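Local coordinates for protein 3-dehydroquinate dehydratase (Enterococcus faecalis, PDB 4PH6) that catalyses the cis-dehydration of 3-dehydroquinate to 3-dehydroshikimate through an imine intermediate, the third step of the chorismate pathway, at residues Phe121-Pro124 and Leu125-Asp128; Pro178-Ala181 and Thr182-Leu185. One frame throughout, in Å; residues are numbered along the deposited sequence.

Both interactions are helix starts in the (beta/alpha)8 barrel, each where a loop leaving the C-terminal end of a barrel strand turns into the following helix. Interaction 1 joins strand 115-119 to helix 124-136, interaction 2 strand 171-176 to helix 181-197, and in each an acidic or amide side chain caps the first turn. They do not touch: their centres are 30 Å apart, their nearest atoms about 16 Å. In interaction 2 the Pro178 side chain is about 8 Å from that of Arg216, predicted to bind 3-dehydroquinate, and about 11 Å from that of His146, the predicted proton donor/acceptor. In interaction 1 the Ala127 side chain is about 12 Å from that of Arg85, another predicted substrate-binding residue.

Interaction 1: Phe121-Pro124 and Leu125-Asp128; sequences FANP and LAAD
The shortest polar bond here runs from Asp128 N to Pro124 O, at 2.6 Å. It is the first i-to-i+4 bond within helix 124-136. One residue earlier the same pattern starts from the cap itself: Ala127 N donates to Asn123 O over 2.7 Å. The methyl of Ala127 points back toward the loop, and its CB packs 3.2 Å from that same Asn123 O.

The side chain of Asn123 provides the other half of the cap. With CG trans to the backbone N across the CA-CB bond (chi1 -174°), beside the carbonyl carbon, the amide reaches forward over the open end of the helix, where OD1 takes the N-H of Ala126 at 2.8 Å. That bond is almost straight, 172° at the hydrogen. Beside it, Leu125 N lies 3.2 Å from OD1, and the CB atoms of Leu125 and Ala126 flank the same oxygen. This is a classical asparagine N-cap, standing in for the preceding turn that the first helical N-H groups lack. Pro124 follows as the first helical residue, a place where its missing N-H costs no hydrogen bond; its CA-CB bond points away from the turn, though CB still touches Leu125 N.

At the other end of this turn, the CG of Asp128 sits 3.1 Å from Pro124 O. Its OD1 is turned to a salt bridge with Arg167 NE, and Arg167 also packs against Pro124 and Ala127. Helix 97-110 packs here as well: Phe101 touches Ala122, Ala126 and Ala127, while Glu97 meets Asn123.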
loop_
_atom_site.group_PDB
_atom_site.type_symbol
_atom_site.label_atom_id
_atom_site.label_comp_id
_atom_site.label_asym_id
_atom_site.label_seq_id
_atom_site.Cartn_x
_atom_site.Cartn_y
_atom_site.Cartn_z
ATOM N N PHE A 121 -14.372 -0.938 -24.652
ATOM C CA PHE A 121 -14.789 -2.059 -25.488
ATOM C C PHE A 121 -16.168 -1.943 -26.154
ATOM O O PHE A 121 -16.525 -2.764 -26.894
ATOM C CB PHE A 121 -14.665 -3.421 -24.778
ATOM C CG PHE A 121 -13.255 -3.844 -24.529
ATOM C CD1 PHE A 121 -12.870 -4.269 -23.317
ATOM C CD2 PHE A 121 -12.326 -3.768 -25.495
ATOM C CE1 PHE A 121 -11.583 -4.630 -23.063
ATOM C CE2 PHE A 121 -11.024 -4.117 -25.244
ATOM C CZ PHE A 121 -10.649 -4.554 -24.026
ATOM N N ALA A 122 -16.907 -0.901 -25.860
ATOM C CA ALA A 122 -18.167 -0.653 -26.500
ATOM C C ALA A 122 -17.886 -0.303 -27.917
ATOM O O ALA A 122 -16.828 0.054 -28.234
ATOM C CB ALA A 122 -18.920 0.468 -25.826
ATOM N N ASN A 123 -18.904 -0.409 -28.747
ATOM C CA ASN A 123 -18.793 -0.119 -30.178
ATOM C C ASN A 123 -18.135 1.203 -30.409
ATOM O O ASN A 123 -18.626 2.235 -30.170
ATOM C CB ASN A 123 -20.190 0.003 -30.790
ATOM C CG ASN A 123 -20.180 0.170 -32.321
ATOM O OD1 ASN A 123 -19.765 1.133 -32.901
ATOM N ND2 ASN A 123 -20.664 -0.828 -32.941
ATOM N N PRO A 124 -16.933 1.103 -30.907
ATOM C CA PRO A 124 -16.036 2.234 -31.089
ATOM C C PRO A 124 -16.521 3.268 -32.082
ATOM O O PRO A 124 -16.293 4.417 -31.859
ATOM C CB PRO A 124 -14.751 1.588 -31.563
ATOM C CG PRO A 124 -14.909 0.163 -31.245
ATOM C CD PRO A 124 -16.341 -0.151 -31.349
ATOM N N LEU A 125 -17.119 2.858 -33.184
ATOM C CA LEU A 125 -17.614 3.796 -34.152
ATOM C C LEU A 125 -18.708 4.606 -33.521
ATOM O O LEU A 125 -18.704 5.777 -33.618
ATOM C CB LEU A 125 -18.110 3.057 -35.380
ATOM C CG LEU A 125 -18.893 3.788 -36.474
ATOM C CD1 LEU A 125 -20.126 4.526 -36.016
ATOM C CD2 LEU A 125 -17.990 4.742 -37.205
ATOM N N ALA A 126 -19.609 3.965 -32.819
ATOM C CA ALA A 126 -20.628 4.676 -32.067
ATOM C C ALA A 126 -20.007 5.492 -30.952
ATOM O O ALA A 126 -20.404 6.553 -30.731
ATOM C CB ALA A 126 -21.670 3.748 -31.494
ATOM N N ALA A 127 -19.037 4.928 -30.276
ATOM C CA ALA A 127 -18.439 5.594 -29.128
ATOM C C ALA A 127 -17.637 6.809 -29.573
ATOM O O ALA A 127 -17.691 7.850 -28.927
ATOM C CB ALA A 127 -17.560 4.619 -28.319
ATOM N N ASP A 128 -16.899 6.683 -30.674
ATOM C CA ASP A 128 -16.111 7.811 -31.155
ATOM C C ASP A 128 -17.011 8.997 -31.511
ATOM O O ASP A 128 -16.715 10.144 -31.159
ATOM C CB ASP A 128 -15.257 7.402 -32.359
ATOM C CG ASP A 128 -14.042 6.589 -31.952
ATOM O OD1 ASP A 128 -13.790 6.473 -30.731
ATOM O OD2 ASP A 128 -13.329 6.085 -32.845
#

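Interaction 2: Pro178-Ala181 and Thr182-Leu185; sequences PQDA and TDVL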
loop_
_atom_site.group_PDB
_atom_site.type_symbol
_atom_site.label_atom_id
_atom_site.label_comp_id
_atom_site.label_asym_id
_atom_site.label_seq_id
_atom_site.Cartn_x
_atom_site.Cartn_y
_atom_site.Cartn_z
ATOM N N PRO A 178 -8.026 -8.949 -8.566
ATOM C CA PRO A 178 -6.943 -9.866 -8.171
ATOM C C PRO A 178 -7.465 -11.209 -7.696
ATOM O O PRO A 178 -8.528 -11.271 -7.092
ATOM C CB PRO A 178 -6.271 -9.133 -7.016
ATOM C CG PRO A 178 -7.385 -8.351 -6.400
ATOM C CD PRO A 178 -8.181 -7.849 -7.598
ATOM N N GLN A 179 -6.712 -12.272 -7.948
ATOM C CA GLN A 179 -7.026 -13.561 -7.356
ATOM C C GLN A 179 -5.979 -13.961 -6.299
ATOM O O GLN A 179 -6.230 -14.847 -5.475
ATOM C CB GLN A 179 -7.146 -14.619 -8.445
ATOM C CG GLN A 179 -8.380 -14.439 -9.324
ATOM C CD GLN A 179 -8.400 -15.397 -10.491
ATOM O OE1 GLN A 179 -7.504 -15.372 -11.336
ATOM N NE2 GLN A 179 -9.421 -16.251 -10.552
ATOM N N ASP A 180 -4.822 -13.297 -6.323
ATOM C CA ASP A 180 -3.805 -13.449 -5.282
ATOM C C ASP A 180 -2.972 -12.161 -5.183
ATOM O O ASP A 180 -3.285 -11.177 -5.864
ATOM C CB ASP A 180 -2.899 -14.657 -5.555
ATOM C CG ASP A 180 -2.210 -14.594 -6.916
ATOM O OD1 ASP A 180 -2.260 -13.548 -7.601
ATOM O OD2 ASP A 180 -1.561 -15.587 -7.282
ATOM N N ALA A 181 -1.912 -12.163 -4.366
ATOM C CA ALA A 181 -1.138 -10.928 -4.139
ATOM C C ALA A 181 -0.324 -10.511 -5.366
ATOM O O ALA A 181 -0.088 -9.320 -5.579
ATOM C CB ALA A 181 -0.222 -11.077 -2.936
ATOM N N THR A 182 0.111 -11.493 -6.154
ATOM C CA THR A 182 0.812 -11.238 -7.414
ATOM C C THR A 182 -0.003 -10.355 -8.373
ATOM O O THR A 182 0.531 -9.429 -8.971
ATOM C CB THR A 182 1.155 -12.557 -8.133
ATOM O OG1 THR A 182 1.998 -13.343 -7.298
ATOM C CG2 THR A 182 1.870 -12.300 -9.459
ATOM N N ASP A 183 -1.290 -10.654 -8.522
ATOM C CA ASP A 183 -2.168 -9.884 -9.391
ATOM C C ASP A 183 -2.232 -8.414 -8.971
ATOM O O ASP A 183 -2.394 -7.524 -9.802
ATOM C CB ASP A 183 -3.587 -10.465 -9.388
ATOM C CG ASP A 183 -3.688 -11.799 -10.092
ATOM O OD1 ASP A 183 -2.766 -12.180 -10.855
ATOM O OD2 ASP A 183 -4.721 -12.467 -9.880
ATOM N N VAL A 184 -2.114 -8.165 -7.669
ATOM C CA VAL A 184 -2.159 -6.792 -7.184
ATOM C C VAL A 184 -0.879 -6.075 -7.602
ATOM O O VAL A 184 -0.911 -4.923 -8.017
ATOM C CB VAL A 184 -2.329 -6.721 -5.657
ATOM C CG1 VAL A 184 -2.475 -5.253 -5.211
ATOM C CG2 VAL A 184 -3.543 -7.539 -5.233
ATOM N N LEU A 185 0.242 -6.774 -7.515
ATOM C CA LEU A 185 1.499 -6.228 -7.982
ATOM C C LEU A 185 1.439 -5.973 -9.490
ATOM O O LEU A 185 1.929 -4.956 -9.972
ATOM C CB LEU A 185 2.648 -7.172 -7.634
ATOM C CG LEU A 185 3.106 -7.085 -6.176
ATOM C CD1 LEU A 185 4.117 -8.200 -5.851
ATOM C CD2 LEU A 185 3.708 -5.719 -5.898
HETATM O O HOH W 1 -6.166 -13.237 -12.167
#
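The side chains of Asp180 and Asp183 cross nearly perpendicularly at the start of the helix, their carboxylate planes turned 56° from each other. Asp180 is the N-cap: its OD1 is met nearly end-on, 3.2 Å away, by Asp183 N. To get there CG sits between the backbone N and the carbonyl carbon (chi1 57°). Asp183 answers in the reverse direction, its OD2 accepting Gln179 N at 2.8 Å through the anti lone pair. The loop and the first turn thus hold each other by reciprocal bonds, although Asp180 OD1 and Asp183 OD2 come within 3.5 Å, a like-charge approach that the N-H groups and the helix start probably ease. The Gln179 amide lies nearly coplanar with the Asp183 carboxylate, 19° apart, and a water donates to both Gln179 OE1 and Asp183 OD2. Pro178 CB packs obliquely on Val184 CG2 at 3.6 Å.

Farther along the turn, Leu185 N bonds to Ala181 O. Pro178 and Val184 rest against Ser207 of strand 203-207, while the opening of helix 181-197 faces the second subunit: Thr182 OG1 hydrogen-bonds Asn192 OD1 of that subunit, and Ala181 packs on its Leu221 and Leu185 on its Phe222.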